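Local coordinates for protein 11S globulin subunit beta (Cucurbita maxima, PDB 2E9Q) that serves as a seed storage globulin of the 11S family, built on cupin domains, at residues A[310-315]-A[402-407]. Numbering follows the deposited sequence.
Sequences NYHTLP and NDNAIT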
ATOM      1  N   ASN A 310     -17.047 -13.138  -0.672  1.00 43.64           N
ATOM      2  CA  ASN A 310     -16.120 -12.161  -0.111  1.00 42.78           C
ATOM      3  C   ASN A 310     -15.440 -12.810   1.090  1.00 49.20           C
ATOM      4  O   ASN A 310     -15.662 -13.988   1.364  1.00 45.27           O
ATOM      5  CB  ASN A 310     -16.843 -10.866   0.292  1.00 36.30           C
ATOM      6  CG  ASN A 310     -18.042 -11.112   1.204  1.00 48.27           C
ATOM      7  OD1 ASN A 310     -18.052 -12.052   2.007  1.00 40.91           O
ATOM      8  ND2 ASN A 310     -19.054 -10.254   1.094  1.00 40.77           N
ATOM      9  N   TYR A 311     -14.621 -12.056   1.808  1.00 44.94           N
ATOM     10  CA  TYR A 311     -13.914 -12.637   2.928  1.00 48.46           C
ATOM     11  C   TYR A 311     -14.854 -13.103   4.041  1.00 54.00           C
ATOM     12  O   TYR A 311     -14.466 -13.929   4.848  1.00 47.36           O
ATOM     13  CB  TYR A 311     -12.865 -11.659   3.459  1.00 42.24           C
ATOM     14  CG  TYR A 311     -13.409 -10.604   4.377  1.00 52.92           C
ATOM     15  CD1 TYR A 311     -13.397 -10.787   5.764  1.00 52.52           C
ATOM     16  CD2 TYR A 311     -13.953  -9.431   3.868  1.00 51.20           C
ATOM     17  CE1 TYR A 311     -13.912  -9.829   6.614  1.00 48.46           C
ATOM     18  CE2 TYR A 311     -14.476  -8.462   4.712  1.00 58.00           C
ATOM     19  CZ  TYR A 311     -14.450  -8.667   6.086  1.00 65.31           C
ATOM     20  OH  TYR A 311     -14.942  -7.699   6.928  1.00 66.47           O
ATOM     21  N   HIS A 312     -16.081 -12.588   4.079  1.00 47.44           N
ATOM     22  CA  HIS A 312     -17.047 -13.022   5.090  1.00 54.30           C
ATOM     23  C   HIS A 312     -17.497 -14.456   4.813  1.00 57.49           C
ATOM     24  O   HIS A 312     -17.809 -15.204   5.742  1.00 53.06           O
ATOM     25  CB  HIS A 312     -18.302 -12.142   5.105  1.00 54.18           C
ATOM     26  CG  HIS A 312     -18.099 -10.792   5.714  1.00 57.00           C
ATOM     27  ND1 HIS A 312     -17.535 -10.617   6.959  1.00 56.69           N
ATOM     28  CD2 HIS A 312     -18.382  -9.552   5.251  1.00 52.05           C
ATOM     29  CE1 HIS A 312     -17.475  -9.326   7.234  1.00 60.89           C
ATOM     30  NE2 HIS A 312     -17.982  -8.658   6.215  1.00 60.24           N
ATOM     31  N   THR A 313     -17.543 -14.831   3.535  1.00 52.07           N
ATOM     32  CA  THR A 313     -17.978 -16.170   3.145  1.00 48.34           C
ATOM     33  C   THR A 313     -16.817 -17.088   2.812  1.00 46.38           C
ATOM     34  O   THR A 313     -16.958 -18.307   2.815  1.00 49.04           O
ATOM     35  CB  THR A 313     -18.881 -16.129   1.908  1.00 47.31           C
ATOM     36  OG1 THR A 313     -18.152 -15.578   0.806  1.00 47.10           O
ATOM     37  CG2 THR A 313     -20.115 -15.297   2.175  1.00 47.19           C
ATOM     38  N   LEU A 314     -15.677 -16.498   2.494  1.00 42.75           N
ATOM     39  CA  LEU A 314     -14.501 -17.271   2.159  1.00 39.85           C
ATOM     40  C   LEU A 314     -13.316 -16.503   2.725  1.00 44.70           C
ATOM     41  O   LEU A 314     -12.726 -15.651   2.050  1.00 44.31           O
ATOM     42  CB  LEU A 314     -14.387 -17.436   0.642  1.00 38.68           C
ATOM     43  CG  LEU A 314     -13.229 -18.293   0.102  1.00 45.24           C
ATOM     44  CD1 LEU A 314     -13.401 -19.749   0.529  1.00 44.48           C
ATOM     45  CD2 LEU A 314     -13.199 -18.196  -1.419  1.00 38.84           C
ATOM     46  N   PRO A 315     -12.960 -16.799   3.992  1.00 48.42           N
ATOM     47  CA  PRO A 315     -11.867 -16.203   4.769  1.00 38.08           C
ATOM     48  C   PRO A 315     -10.578 -15.930   4.007  1.00 37.87           C
ATOM     49  O   PRO A 315      -9.924 -14.917   4.223  1.00 37.98           O
ATOM     50  CB  PRO A 315     -11.651 -17.220   5.884  1.00 43.08           C
ATOM     51  CG  PRO A 315     -13.032 -17.708   6.140  1.00 55.77           C
ATOM     52  CD  PRO A 315     -13.576 -17.913   4.742  1.00 46.69           C
ATOM     53  N   ASN A 402     -11.031  -5.939  -4.275  1.00 40.81           N
ATOM     54  CA  ASN A 402     -11.073  -5.704  -2.835  1.00 44.16           C
ATOM     55  C   ASN A 402     -11.644  -6.988  -2.210  1.00 45.90           C
ATOM     56  O   ASN A 402     -12.387  -7.716  -2.873  1.00 44.86           O
ATOM     57  CB  ASN A 402     -11.985  -4.519  -2.510  1.00 40.72           C
ATOM     58  CG  ASN A 402     -11.681  -3.907  -1.154  1.00 56.78           C
ATOM     59  OD1 ASN A 402     -10.807  -3.049  -1.032  1.00 65.54           O
ATOM     60  ND2 ASN A 402     -12.390  -4.355  -0.126  1.00 58.27           N
ATOM     61  N   ASP A 403     -11.305  -7.281  -0.956  1.00 40.40           N
ATOM     62  CA  ASP A 403     -11.837  -8.496  -0.343  1.00 43.39           C
ATOM     63  C   ASP A 403     -13.298  -8.334   0.050  1.00 46.25           C
ATOM     64  O   ASP A 403     -13.956  -9.299   0.426  1.00 51.22           O
ATOM     65  CB  ASP A 403     -11.004  -8.946   0.875  1.00 40.06           C
ATOM     66  CG  ASP A 403     -11.052  -7.965   2.049  1.00 46.89           C
ATOM     67  OD1 ASP A 403     -11.934  -7.089   2.123  1.00 46.07           O
ATOM     68  OD2 ASP A 403     -10.187  -8.097   2.934  1.00 57.95           O
ATOM     69  N   ASN A 404     -13.808  -7.113  -0.062  1.00 50.52           N
ATOM     70  CA  ASN A 404     -15.195  -6.844   0.298  1.00 59.93           C
ATOM     71  C   ASN A 404     -15.816  -5.651  -0.451  1.00 57.03           C
ATOM     72  O   ASN A 404     -15.953  -4.556   0.106  1.00 54.25           O
ATOM     73  CB  ASN A 404     -15.289  -6.610   1.810  1.00 58.48           C
ATOM     74  CG  ASN A 404     -16.687  -6.243   2.249  1.00 73.89           C
ATOM     75  OD1 ASN A 404     -17.653  -6.947   1.940  1.00 74.75           O
ATOM     76  ND2 ASN A 404     -16.810  -5.134   2.971  1.00 75.20           N
ATOM     77  N   ALA A 405     -16.207  -5.877  -1.699  1.00 39.81           N
ATOM     78  CA  ALA A 405     -16.808  -4.837  -2.529  1.00 49.39           C
ATOM     79  C   ALA A 405     -18.157  -4.358  -1.999  1.00 45.85           C
ATOM     80  O   ALA A 405     -19.066  -5.145  -1.772  1.00 48.04           O
ATOM     81  CB  ALA A 405     -16.969  -5.343  -3.956  1.00 41.52           C
ATOM     82  N   ILE A 406     -18.285  -3.056  -1.812  1.00 48.56           N
ATOM     83  CA  ILE A 406     -19.528  -2.491  -1.317  1.00 53.58           C
ATOM     84  C   ILE A 406     -20.220  -1.680  -2.405  1.00 60.67           C
ATOM     85  O   ILE A 406     -19.628  -0.746  -2.966  1.00 56.63           O
ATOM     86  CB  ILE A 406     -19.279  -1.550  -0.142  1.00 49.18           C
ATOM     87  CG1 ILE A 406     -18.534  -2.281   0.973  1.00 56.10           C
ATOM     88  CG2 ILE A 406     -20.612  -0.977   0.336  1.00 50.48           C
ATOM     89  CD1 ILE A 406     -17.941  -1.347   2.026  1.00 46.55           C
ATOM     90  N   THR A 407     -21.470  -2.027  -2.697  1.00 53.51           N
ATOM     91  CA  THR A 407     -22.216  -1.301  -3.710  1.00 54.29           C
ATOM     92  C   THR A 407     -23.319  -0.438  -3.098  1.00 62.64           C
ATOM     93  O   THR A 407     -24.107  -0.903  -2.264  1.00 54.40           O
ATOM     94  CB  THR A 407     -22.849  -2.253  -4.750  1.00 55.30           C
ATOM     95  OG1 THR A 407     -24.261  -2.011  -4.825  1.00 62.43           O
ATOM     96  CG2 THR A 407     -22.602  -3.693  -4.382  1.00 55.90           C
TER
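Y311 and D403 carry the one hydrogen bond between 310-315 and 402-407: Y311 N donates to D403 O over 3.2 Å, with an N-H...O angle of 160° and the donor in the carbonyl plane. The same oxygen also meets carbon, since N310 CB lies 3.3 Å from D403 O.

Van der Waals contact centres on the Y311 ring. The first torsion, with CG between the backbone N and the carbonyl carbon (chi1 81°), sends the ring toward 402-407, and the second (chi2 94°) sets its edge. Two atoms meet that edge near the ring plane: D403 O, 3.4 Å from Y311 CD2, and N404 CB, 3.5 Å from Y311 CE2. D403 OD1, 3.6 Å from Y311 CD2, instead stands off the plane, its carboxylate oblique to the ring; H312 CG lies above the other face, toward the rim. An alanine in place of Y311 would probably deprive N404 CB and D403 O of the ring edge, and the carboxylate of its neighbour at CD2.

N310 and N404 run side by side, ND2 of N310 3.7 Å from OD1 of N404, their amide planes steeply inclined. Polar bonds within 310-315 close the turn: N310 OD1 accepts from T313 N at 3.2 Å, an Asx motif, and N310 O takes both T313 N and L314 N.

Partly exposed at the surface of the C-terminal cupin domain, the contact joins the turn leading from strand 304-309 into helix 317-320 to the connection between strands 393-400 and 407-409. L317 and R318 of that helix pack against Y311, R318 also touches D403, and N342, just beyond strand 334-340, hydrogen-bonds N404 O and I406 N.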